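Local coordinates for protein neuraminidase (Influenza A virus, PDB 4GDI) that forms a tetrameric, calcium-binding, neuraminidase-like ectodomain of a bat influenza A virus, predicted to remove terminal sialic acids although its putative active site has diverged, at residues 308-316 / 365-373; 146-156 / 198-209. All coordinates share one frame; numbering follows the deposited sequence.

Contact 1 of 2, residues 308-316 / 365-373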
loop_
_atom_site.group_PDB
_atom_site.type_symbol
_atom_site.label_atom_id
_atom_site.label_comp_id
_atom_site.label_asym_id
_atom_site.label_seq_id
_atom_site.Cartn_x
_atom_site.Cartn_y
_atom_site.Cartn_z
ATOM N N LEU A 308 -34.267 -22.242 16.611
ATOM C CA LEU A 308 -32.807 -22.252 16.640
ATOM C C LEU A 308 -32.283 -21.243 17.654
ATOM O O LEU A 308 -32.804 -20.134 17.781
ATOM C CB LEU A 308 -32.246 -21.931 15.262
ATOM C CG LEU A 308 -32.467 -22.977 14.173
ATOM C CD1 LEU A 308 -32.094 -22.402 12.819
ATOM C CD2 LEU A 308 -31.652 -24.220 14.469
ATOM N N SER A 309 -31.246 -21.632 18.375
ATOM C CA SER A 309 -30.614 -20.734 19.319
ATOM C C SER A 309 -29.104 -20.961 19.315
ATOM O O SER A 309 -28.630 -22.095 19.357
ATOM C CB SER A 309 -31.188 -20.941 20.712
ATOM O OG SER A 309 -30.562 -20.075 21.635
ATOM N N TYR A 310 -28.350 -19.874 19.248
ATOM C CA TYR A 310 -26.906 -19.962 19.115
ATOM C C TYR A 310 -26.216 -19.018 20.081
ATOM O O TYR A 310 -26.367 -17.803 19.993
ATOM C CB TYR A 310 -26.470 -19.574 17.713
ATOM C CG TYR A 310 -26.811 -20.537 16.619
ATOM C CD1 TYR A 310 -26.166 -21.758 16.514
ATOM C CD2 TYR A 310 -27.755 -20.202 15.649
ATOM C CE1 TYR A 310 -26.465 -22.633 15.485
ATOM C CE2 TYR A 310 -28.060 -21.068 14.618
ATOM C CZ TYR A 310 -27.413 -22.282 14.541
ATOM O OH TYR A 310 -27.722 -23.141 13.514
ATOM N N GLU A 311 -25.430 -19.582 20.983
ATOM C CA GLU A 311 -24.683 -18.790 21.921
ATOM C C GLU A 311 -23.333 -18.572 21.276
ATOM O O GLU A 311 -22.427 -19.385 21.429
ATOM C CB GLU A 311 -24.564 -19.542 23.247
ATOM C CG GLU A 311 -23.906 -18.754 24.356
ATOM C CD GLU A 311 -24.065 -19.434 25.709
ATOM O OE1 GLU A 311 -25.160 -19.975 25.981
ATOM O OE2 GLU A 311 -23.095 -19.436 26.496
ATOM N N LEU A 312 -23.215 -17.486 20.517
ATOM C CA LEU A 312 -21.997 -17.219 19.755
ATOM C C LEU A 312 -20.817 -16.912 20.676
ATOM O O LEU A 312 -19.683 -17.328 20.417
ATOM C CB LEU A 312 -22.220 -16.058 18.790
ATOM C CG LEU A 312 -23.237 -16.316 17.675
ATOM C CD1 LEU A 312 -23.335 -15.073 16.759
ATOM C CD2 LEU A 312 -22.865 -17.566 16.878
ATOM N N PHE A 313 -21.095 -16.173 21.745
ATOM C CA PHE A 313 -20.113 -15.940 22.801
ATOM C C PHE A 313 -20.798 -16.199 24.144
ATOM O O PHE A 313 -21.997 -15.954 24.280
ATOM C CB PHE A 313 -19.607 -14.496 22.758
ATOM C CG PHE A 313 -18.807 -14.163 21.528
ATOM C CD1 PHE A 313 -17.455 -14.470 21.453
ATOM C CD2 PHE A 313 -19.404 -13.530 20.447
ATOM C CE1 PHE A 313 -16.716 -14.158 20.313
ATOM C CE2 PHE A 313 -18.673 -13.216 19.309
ATOM C CZ PHE A 313 -17.329 -13.529 19.242
ATOM N N SER A 314 -20.053 -16.678 25.139
ATOM C CA SER A 314 -20.632 -16.878 26.473
ATOM C C SER A 314 -20.112 -15.863 27.462
ATOM O O SER A 314 -20.889 -15.212 28.154
ATOM C CB SER A 314 -20.342 -18.275 27.016
ATOM O OG SER A 314 -20.893 -19.271 26.180
ATOM N N ASN A 315 -18.793 -15.735 27.533
ATOM C CA ASN A 315 -18.162 -14.899 28.540
ATOM C C ASN A 315 -17.497 -13.630 27.999
ATOM O O ASN A 315 -17.358 -12.658 28.733
ATOM C CB ASN A 315 -17.139 -15.728 29.317
ATOM C CG ASN A 315 -17.790 -16.829 30.134
ATOM O OD1 ASN A 315 -18.727 -16.579 30.899
ATOM N ND2 ASN A 315 -17.318 -18.056 29.958
ATOM N N LYS A 316 -17.086 -13.629 26.734
ATOM C CA LYS A 316 -16.429 -12.448 26.168
ATOM C C LYS A 316 -17.324 -11.238 26.356
ATOM O O LYS A 316 -18.540 -11.333 26.213
ATOM C CB LYS A 316 -16.117 -12.634 24.679
ATOM C CG LYS A 316 -14.634 -12.650 24.355
ATOM C CD LYS A 316 -14.386 -12.878 22.863
ATOM C CE LYS A 316 -12.906 -13.095 22.561
ATOM N NZ LYS A 316 -12.016 -12.219 23.394
ATOM N N PRO A 365 -27.679 -25.050 8.863
ATOM C CA PRO A 365 -27.406 -25.050 10.303
ATOM C C PRO A 365 -25.973 -25.494 10.593
ATOM O O PRO A 365 -25.384 -26.210 9.795
ATOM C CB PRO A 365 -28.418 -26.059 10.847
ATOM C CG PRO A 365 -28.697 -26.964 9.702
ATOM C CD PRO A 365 -28.611 -26.120 8.472
ATOM N N VAL A 366 -25.416 -25.039 11.710
ATOM C CA VAL A 366 -24.103 -25.475 12.156
ATOM C C VAL A 366 -24.251 -25.778 13.623
ATOM O O VAL A 366 -25.310 -25.532 14.195
ATOM C CB VAL A 366 -23.034 -24.377 11.971
ATOM C CG1 VAL A 366 -22.692 -24.199 10.496
ATOM C CG2 VAL A 366 -23.515 -23.067 12.578
ATOM N N GLN A 367 -23.205 -26.305 14.245
ATOM C CA GLN A 367 -23.277 -26.602 15.663
ATOM C C GLN A 367 -23.174 -25.318 16.480
ATOM O O GLN A 367 -22.789 -24.274 15.969
ATOM C CB GLN A 367 -22.203 -27.614 16.061
ATOM C CG GLN A 367 -22.548 -29.031 15.640
ATOM C CD GLN A 367 -23.852 -29.506 16.263
ATOM O OE1 GLN A 367 -23.979 -29.567 17.487
ATOM N NE2 GLN A 367 -24.834 -29.824 15.423
ATOM N N ASN A 368 -23.553 -25.410 17.748
ATOM C CA ASN A 368 -23.573 -24.261 18.632
ATOM C C ASN A 368 -22.166 -23.952 19.143
ATOM O O ASN A 368 -21.889 -24.032 20.348
ATOM C CB ASN A 368 -24.543 -24.531 19.785
ATOM C CG ASN A 368 -24.869 -23.289 20.580
ATOM O OD1 ASN A 368 -24.621 -22.170 20.139
ATOM N ND2 ASN A 368 -25.428 -23.481 21.767
ATOM N N ILE A 369 -21.281 -23.587 18.220
ATOM C CA ILE A 369 -19.900 -23.274 18.573
ATOM C C ILE A 369 -19.815 -22.031 19.439
ATOM O O ILE A 369 -20.524 -21.052 19.218
ATOM C CB ILE A 369 -19.030 -23.058 17.339
ATOM C CG1 ILE A 369 -18.785 -24.385 16.639
ATOM C CG2 ILE A 369 -17.679 -22.457 17.737
ATOM C CD1 ILE A 369 -17.712 -24.309 15.590
ATOM N N ASN A 370 -18.950 -22.087 20.440
ATOM C CA ASN A 370 -18.708 -20.946 21.301
ATOM C C ASN A 370 -17.404 -20.305 20.855
ATOM O O ASN A 370 -16.354 -20.942 20.881
ATOM C CB ASN A 370 -18.616 -21.390 22.753
ATOM C CG ASN A 370 -18.523 -20.228 23.705
ATOM O OD1 ASN A 370 -17.811 -19.256 23.455
ATOM N ND2 ASN A 370 -19.253 -20.312 24.809
ATOM N N TRP A 371 -17.472 -19.055 20.412
ATOM C CA TRP A 371 -16.296 -18.406 19.846
ATOM C C TRP A 371 -15.455 -17.685 20.898
ATOM O O TRP A 371 -14.537 -16.955 20.541
ATOM C CB TRP A 371 -16.704 -17.436 18.729
ATOM C CG TRP A 371 -17.246 -18.151 17.542
ATOM C CD1 TRP A 371 -18.561 -18.381 17.253
ATOM C CD2 TRP A 371 -16.491 -18.783 16.509
ATOM N NE1 TRP A 371 -18.672 -19.103 16.091
ATOM C CE2 TRP A 371 -17.413 -19.364 15.612
ATOM C CE3 TRP A 371 -15.124 -18.907 16.245
ATOM C CZ2 TRP A 371 -17.011 -20.049 14.468
ATOM C CZ3 TRP A 371 -14.728 -19.593 15.108
ATOM C CH2 TRP A 371 -15.670 -20.155 14.233
ATOM N N ASP A 372 -15.768 -17.885 22.180
ATOM C CA ASP A 372 -14.974 -17.315 23.273
ATOM C C ASP A 372 -13.511 -17.710 23.108
ATOM O O ASP A 372 -12.608 -16.890 23.309
ATOM C CB ASP A 372 -15.453 -17.824 24.639
ATOM C CG ASP A 372 -16.629 -17.040 25.193
ATOM O OD1 ASP A 372 -16.929 -15.941 24.686
ATOM O OD2 ASP A 372 -17.252 -17.525 26.164
ATOM N N SER A 373 -13.282 -18.971 22.749
ATOM C CA SER A 373 -11.924 -19.490 22.564
ATOM C C SER A 373 -11.065 -19.357 23.825
ATOM O O SER A 373 -11.396 -18.656 24.785
ATOM C CB SER A 373 -11.226 -18.780 21.396
ATOM O OG SER A 373 -11.602 -19.324 20.139
ATOM O OXT SER A 373 -9.994 -19.958 23.912
HETATM O O HOH W 1 -22.297 -21.844 22.320
#

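Contact 2 of 2, residues 146-156 / 198-209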
loop_
_atom_site.group_PDB
_atom_site.type_symbol
_atom_site.label_atom_id
_atom_site.label_comp_id
_atom_site.label_asym_id
_atom_site.label_seq_id
_atom_site.Cartn_x
_atom_site.Cartn_y
_atom_site.Cartn_z
ATOM N N ARG A 146 -27.588 13.900 15.480
ATOM C CA ARG A 146 -26.993 12.603 15.761
ATOM C C ARG A 146 -27.189 11.650 14.590
ATOM O O ARG A 146 -28.313 11.390 14.169
ATOM C CB ARG A 146 -27.609 12.005 17.033
ATOM C CG ARG A 146 -27.475 12.930 18.243
ATOM C CD ARG A 146 -28.010 12.307 19.506
ATOM N NE ARG A 146 -29.453 12.082 19.555
ATOM C CZ ARG A 146 -30.376 13.025 19.745
ATOM N NH1 ARG A 146 -30.041 14.310 19.795
ATOM N NH2 ARG A 146 -31.653 12.682 19.852
ATOM N N LEU A 147 -26.073 11.169 14.053
ATOM C CA LEU A 147 -26.072 10.103 13.057
ATOM C C LEU A 147 -25.936 8.731 13.729
ATOM O O LEU A 147 -25.357 8.622 14.807
ATOM C CB LEU A 147 -24.952 10.356 12.055
ATOM C CG LEU A 147 -25.277 11.557 11.157
ATOM C CD1 LEU A 147 -24.042 12.186 10.472
ATOM C CD2 LEU A 147 -26.282 11.117 10.106
ATOM N N PRO A 148 -26.465 7.673 13.092
ATOM C CA PRO A 148 -26.617 6.417 13.844
ATOM C C PRO A 148 -25.379 5.524 13.998
ATOM O O PRO A 148 -25.467 4.504 14.688
ATOM C CB PRO A 148 -27.686 5.674 13.052
ATOM C CG PRO A 148 -27.538 6.179 11.651
ATOM C CD PRO A 148 -27.107 7.611 11.765
ATOM N N ASN A 149 -24.255 5.887 13.393
ATOM C CA ASN A 149 -23.047 5.073 13.474
ATOM C C ASN A 149 -23.301 3.659 12.971
ATOM O O ASN A 149 -22.930 2.669 13.587
ATOM C CB ASN A 149 -22.483 5.088 14.898
ATOM C CG ASN A 149 -22.308 6.493 15.418
ATOM O OD1 ASN A 149 -21.655 7.330 14.780
ATOM N ND2 ASN A 149 -22.936 6.785 16.542
ATOM N N SER A 150 -23.956 3.598 11.824
ATOM C CA SER A 150 -24.170 2.354 11.110
ATOM C C SER A 150 -24.392 2.760 9.662
ATOM O O SER A 150 -24.680 3.923 9.391
ATOM C CB SER A 150 -25.409 1.649 11.645
ATOM O OG SER A 150 -25.469 0.298 11.231
ATOM N N GLU A 151 -24.273 1.826 8.732
ATOM C CA GLU A 151 -24.325 2.213 7.330
ATOM C C GLU A 151 -25.677 2.767 6.958
ATOM O O GLU A 151 -26.712 2.308 7.453
ATOM C CB GLU A 151 -23.955 1.058 6.386
ATOM C CG GLU A 151 -24.979 -0.046 6.221
ATOM C CD GLU A 151 -24.571 -1.045 5.113
ATOM O OE1 GLU A 151 -23.574 -0.768 4.409
ATOM O OE2 GLU A 151 -25.228 -2.094 4.944
ATOM N N CYS A 152 -25.664 3.752 6.066
ATOM C CA CYS A 152 -26.909 4.226 5.487
ATOM C C CYS A 152 -27.336 3.240 4.388
ATOM O O CYS A 152 -26.597 2.326 4.038
ATOM C CB CYS A 152 -26.815 5.694 5.007
ATOM S SG CYS A 152 -25.280 6.229 4.252
ATOM N N ILE A 153 -28.545 3.404 3.881
ATOM C CA ILE A 153 -29.138 2.414 3.005
ATOM C C ILE A 153 -29.387 2.989 1.617
ATOM O O ILE A 153 -30.154 3.950 1.470
ATOM C CB ILE A 153 -30.488 1.924 3.579
ATOM C CG1 ILE A 153 -30.283 1.237 4.928
ATOM C CG2 ILE A 153 -31.149 0.961 2.632
ATOM C CD1 ILE A 153 -29.255 0.100 4.881
ATOM N N CYS A 154 -28.749 2.399 0.603
ATOM C CA CYS A 154 -28.921 2.849 -0.794
ATOM C C CYS A 154 -29.746 1.865 -1.623
ATOM O O CYS A 154 -29.536 0.657 -1.568
ATOM C CB CYS A 154 -27.564 3.080 -1.457
ATOM S SG CYS A 154 -26.583 4.386 -0.707
ATOM N N ILE A 155 -30.714 2.403 -2.361
ATOM C CA ILE A 155 -31.546 1.633 -3.270
ATOM C C ILE A 155 -31.652 2.385 -4.597
ATOM O O ILE A 155 -32.209 3.478 -4.641
ATOM C CB ILE A 155 -32.985 1.470 -2.743
ATOM C CG1 ILE A 155 -32.998 0.881 -1.345
ATOM C CG2 ILE A 155 -33.798 0.558 -3.661
ATOM C CD1 ILE A 155 -34.384 0.822 -0.772
ATOM N N GLU A 156 -31.102 1.813 -5.662
ATOM C CA GLU A 156 -31.216 2.412 -6.994
ATOM C C GLU A 156 -30.819 3.884 -7.007
ATOM O O GLU A 156 -31.458 4.678 -7.653
ATOM C CB GLU A 156 -32.660 2.283 -7.515
ATOM C CG GLU A 156 -33.072 0.857 -7.849
ATOM C CD GLU A 156 -34.559 0.582 -7.619
ATOM O OE1 GLU A 156 -35.308 1.524 -7.277
ATOM O OE2 GLU A 156 -34.977 -0.588 -7.771
ATOM N N GLU A 198 -32.790 5.928 18.951
ATOM C CA GLU A 198 -31.402 6.248 18.627
ATOM C C GLU A 198 -30.700 5.059 17.962
ATOM O O GLU A 198 -31.173 3.923 18.031
ATOM C CB GLU A 198 -30.617 6.601 19.901
ATOM C CG GLU A 198 -31.241 7.705 20.765
ATOM C CD GLU A 198 -31.174 9.081 20.138
ATOM O OE1 GLU A 198 -30.234 9.363 19.359
ATOM O OE2 GLU A 198 -32.070 9.894 20.437
ATOM N N TYR A 199 -29.553 5.339 17.348
ATOM C CA TYR A 199 -28.644 4.303 16.875
ATOM C C TYR A 199 -29.277 3.347 15.857
ATOM O O TYR A 199 -29.005 2.140 15.887
ATOM C CB TYR A 199 -28.134 3.465 18.042
ATOM C CG TYR A 199 -27.630 4.224 19.244
ATOM C CD1 TYR A 199 -27.115 5.506 19.130
ATOM C CD2 TYR A 199 -27.654 3.634 20.507
ATOM C CE1 TYR A 199 -26.626 6.181 20.249
ATOM C CE2 TYR A 199 -27.182 4.301 21.630
ATOM C CZ TYR A 199 -26.665 5.569 21.492
ATOM O OH TYR A 199 -26.199 6.222 22.603
ATOM N N SER A 200 -30.111 3.872 14.963
ATOM C CA SER A 200 -30.712 3.046 13.926
ATOM C C SER A 200 -29.648 2.219 13.236
ATOM O O SER A 200 -28.646 2.761 12.779
ATOM C CB SER A 200 -31.392 3.914 12.857
ATOM O OG SER A 200 -32.494 4.605 13.390
ATOM N N THR A 201 -29.890 0.917 13.115
ATOM C CA THR A 201 -29.088 0.065 12.266
ATOM C C THR A 201 -30.048 -0.657 11.323
ATOM O O THR A 201 -31.075 -1.203 11.745
ATOM C CB THR A 201 -28.198 -0.905 13.087
ATOM O OG1 THR A 201 -27.467 -1.778 12.220
ATOM C CG2 THR A 201 -29.039 -1.768 14.056
ATOM N N CYS A 202 -29.724 -0.641 10.033
ATOM C CA CYS A 202 -30.714 -0.935 8.996
ATOM C C CYS A 202 -30.175 -1.872 7.919
ATOM O O CYS A 202 -28.958 -2.021 7.754
ATOM C CB CYS A 202 -31.125 0.364 8.283
ATOM S SG CYS A 202 -31.660 1.769 9.305
ATOM N N TYR A 203 -31.096 -2.475 7.170
ATOM C CA TYR A 203 -30.759 -3.236 5.975
ATOM C C TYR A 203 -31.901 -3.021 4.998
ATOM O O TYR A 203 -32.931 -2.449 5.366
ATOM C CB TYR A 203 -30.548 -4.723 6.276
ATOM C CG TYR A 203 -31.771 -5.407 6.812
ATOM C CD1 TYR A 203 -32.039 -5.418 8.180
ATOM C CD2 TYR A 203 -32.665 -6.046 5.959
ATOM C CE1 TYR A 203 -33.166 -6.049 8.686
ATOM C CE2 TYR A 203 -33.794 -6.686 6.454
ATOM C CZ TYR A 203 -34.036 -6.675 7.819
ATOM O OH TYR A 203 -35.151 -7.292 8.310
ATOM N N THR A 204 -31.709 -3.436 3.750
ATOM C CA THR A 204 -32.762 -3.309 2.754
ATOM C C THR A 204 -33.042 -4.632 2.037
ATOM O O THR A 204 -32.140 -5.432 1.788
ATOM C CB THR A 204 -32.427 -2.239 1.713
ATOM O OG1 THR A 204 -33.525 -2.119 0.798
ATOM C CG2 THR A 204 -31.169 -2.603 0.957
ATOM N N ILE A 205 -34.314 -4.857 1.730
ATOM C CA ILE A 205 -34.736 -6.045 0.991
ATOM C C ILE A 205 -36.090 -5.782 0.342
ATOM O O ILE A 205 -36.934 -5.108 0.939
ATOM C CB ILE A 205 -34.845 -7.280 1.909
ATOM C CG1 ILE A 205 -34.919 -8.568 1.077
ATOM C CG2 ILE A 205 -36.065 -7.175 2.815
ATOM C CD1 ILE A 205 -33.690 -8.821 0.211
ATOM N N ASN A 206 -36.298 -6.357 -0.847
ATOM C CA ASN A 206 -37.366 -5.960 -1.790
ATOM C C ASN A 206 -37.932 -4.551 -1.590
ATOM O O ASN A 206 -39.078 -4.386 -1.180
ATOM C CB ASN A 206 -38.522 -6.988 -1.880
ATOM C CG ASN A 206 -38.560 -7.966 -0.721
ATOM O OD1 ASN A 206 -38.749 -7.574 0.431
ATOM N ND2 ASN A 206 -38.432 -9.264 -1.033
ATOM N N ASN A 207 -37.113 -3.545 -1.894
ATOM C CA ASN A 207 -37.527 -2.135 -1.849
ATOM C C ASN A 207 -38.051 -1.587 -0.496
ATOM O O ASN A 207 -38.627 -0.498 -0.440
ATOM C CB ASN A 207 -38.541 -1.864 -2.961
ATOM C CG ASN A 207 -37.933 -2.022 -4.352
ATOM O OD1 ASN A 207 -37.359 -1.080 -4.904
ATOM N ND2 ASN A 207 -38.049 -3.221 -4.917
ATOM N N LEU A 208 -37.821 -2.325 0.585
ATOM C CA LEU A 208 -38.137 -1.858 1.935
ATOM C C LEU A 208 -36.855 -1.601 2.702
ATOM O O LEU A 208 -35.833 -2.231 2.436
ATOM C CB LEU A 208 -38.924 -2.923 2.700
ATOM C CG LEU A 208 -40.329 -3.206 2.179
ATOM C CD1 LEU A 208 -40.993 -4.278 3.027
ATOM C CD2 LEU A 208 -41.141 -1.925 2.195
ATOM N N ILE A 209 -36.913 -0.680 3.652
ATOM C CA ILE A 209 -35.794 -0.433 4.535
ATOM C C ILE A 209 -36.309 -0.825 5.917
ATOM O O ILE A 209 -37.393 -0.415 6.314
ATOM C CB ILE A 209 -35.341 1.046 4.529
ATOM C CG1 ILE A 209 -34.969 1.530 3.110
ATOM C CG2 ILE A 209 -34.138 1.245 5.485
ATOM C CD1 ILE A 209 -36.158 1.832 2.215
HETATM O O HOH W 2 -27.063 0.039 9.083
HETATM O O HOH W 3 -27.257 -3.499 6.101
HETATM O O HOH W 4 -28.372 3.106 9.836
#

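Contact 1 of 2, residues 308-316 / 365-373
The ring of Tyr310 meets the C-terminal tail edge-on, CE1 lying 3.4 Å from Val366 O near the ring plane, while Phe313 presents its own edge to OD1 of Asp372 and sets CE1 against Trp371 CB. One face of the Trp371 indole carries CG2 of Ile369 from its own segment. The tail runs, without regular strand structure, along strand 309-311 of a beta-propeller sheet, and the classic beta bulge at Leu312 and Phe313, opposite Phe291, marks where that edge turns. Asn368 works at this edge with its side chain: CG anti to the backbone N (chi1 -167°) carries OD1 to Glu311 N, 2.8 Å away, in the carbonyl plane and on a lone pair. Water 1 donates to both Glu311 O and Asn368 O. Trp371 N donates to Leu312 O. An Asx turn, Asp372 N to Asn370 OD1, shapes the tail. Lys316 NZ forms a salt bridge with Glu76 of the second subunit, on which Ser373 also packs. The carboxylate of Asp372 gathers three successive backbone N-H groups: Ser314 N and Asn315 N on OD2, the latter at 2.7 Å on the syn side, and Lys316 N 3.1 Å from OD1, above the carboxylate plane.

Contact 2 of 2, residues 146-156 / 198-209
Arg146 and Glu198 form a side-on salt bridge at one end of this interface between two neighbouring sheets of the propeller. Arg146 NE donates almost straight (174°) to Glu198 OE1 at 2.8 Å, in the guanidinium plane, and NH2 reaches the syn lone pair of OE2 at 2.9 Å; the guanidinium and carboxylate planes are turned 37° apart. The bend of Arg146 at chi3 (-67°) swings the guanidinium edge onto the acid.

Hydroxyl and water-mediated contacts follow. Ser150 OG and Thr201 OG1 share a hydrogen bond of 3.0 Å, and Thr201 OG1 is also bound by Phe323 N. Water 2 links Ser150 OG with Cys202 N, while water 3 donates to both Glu151 OE2 and Cys202 O, so that side chains of 146-156 reach the backbone of Cys202 through water.

Apolar packing fills the other end, where strands 153-155 and 200-205 run nearly parallel with axes 7.3 Å apart. Ile153 lays CG1 against Cys202 CB (3.6 Å) and CG2 against Thr204 CB. Ile155 CD1 touches both Thr204 OG1 and Ile209 CD1, the latter 3.6 Å away. Thr204 OG1 donates to Leu208 O across the hairpin.

The disulfides Cys152-Cys105, Cys154-Cys159 and Cys202-Cys211 do not link the two segments. Side chains and water join the sheets, not continuous backbone pairing, and the two-nitrogen grip, together with NH1 to Gly166 O, restrains the guanidinium's rotation.

Contacts 1 and 2 lie in series along the chain, 198-209 ending well before 308-316 begins, and they do not touch: their centres are 27 Å apart and their nearest atoms about 15 Å. Contact 2 sits deep, its centre 9 Å from that of the chain, whereas contact 1 lies 21 Å out, against a second subunit of the tetramer. The side chains of Tyr199 in contact 2 and Pro365 in contact 1 are each about 9 Å from a calcium ion, but not the same one; the Glu198 side chain is about 7 Å from that of the calcium ligand Asn215. Contact 2 joins adjacent propeller sheets; contact 1 holds the C-terminal tail against strand 309-311 and the turn that follows it.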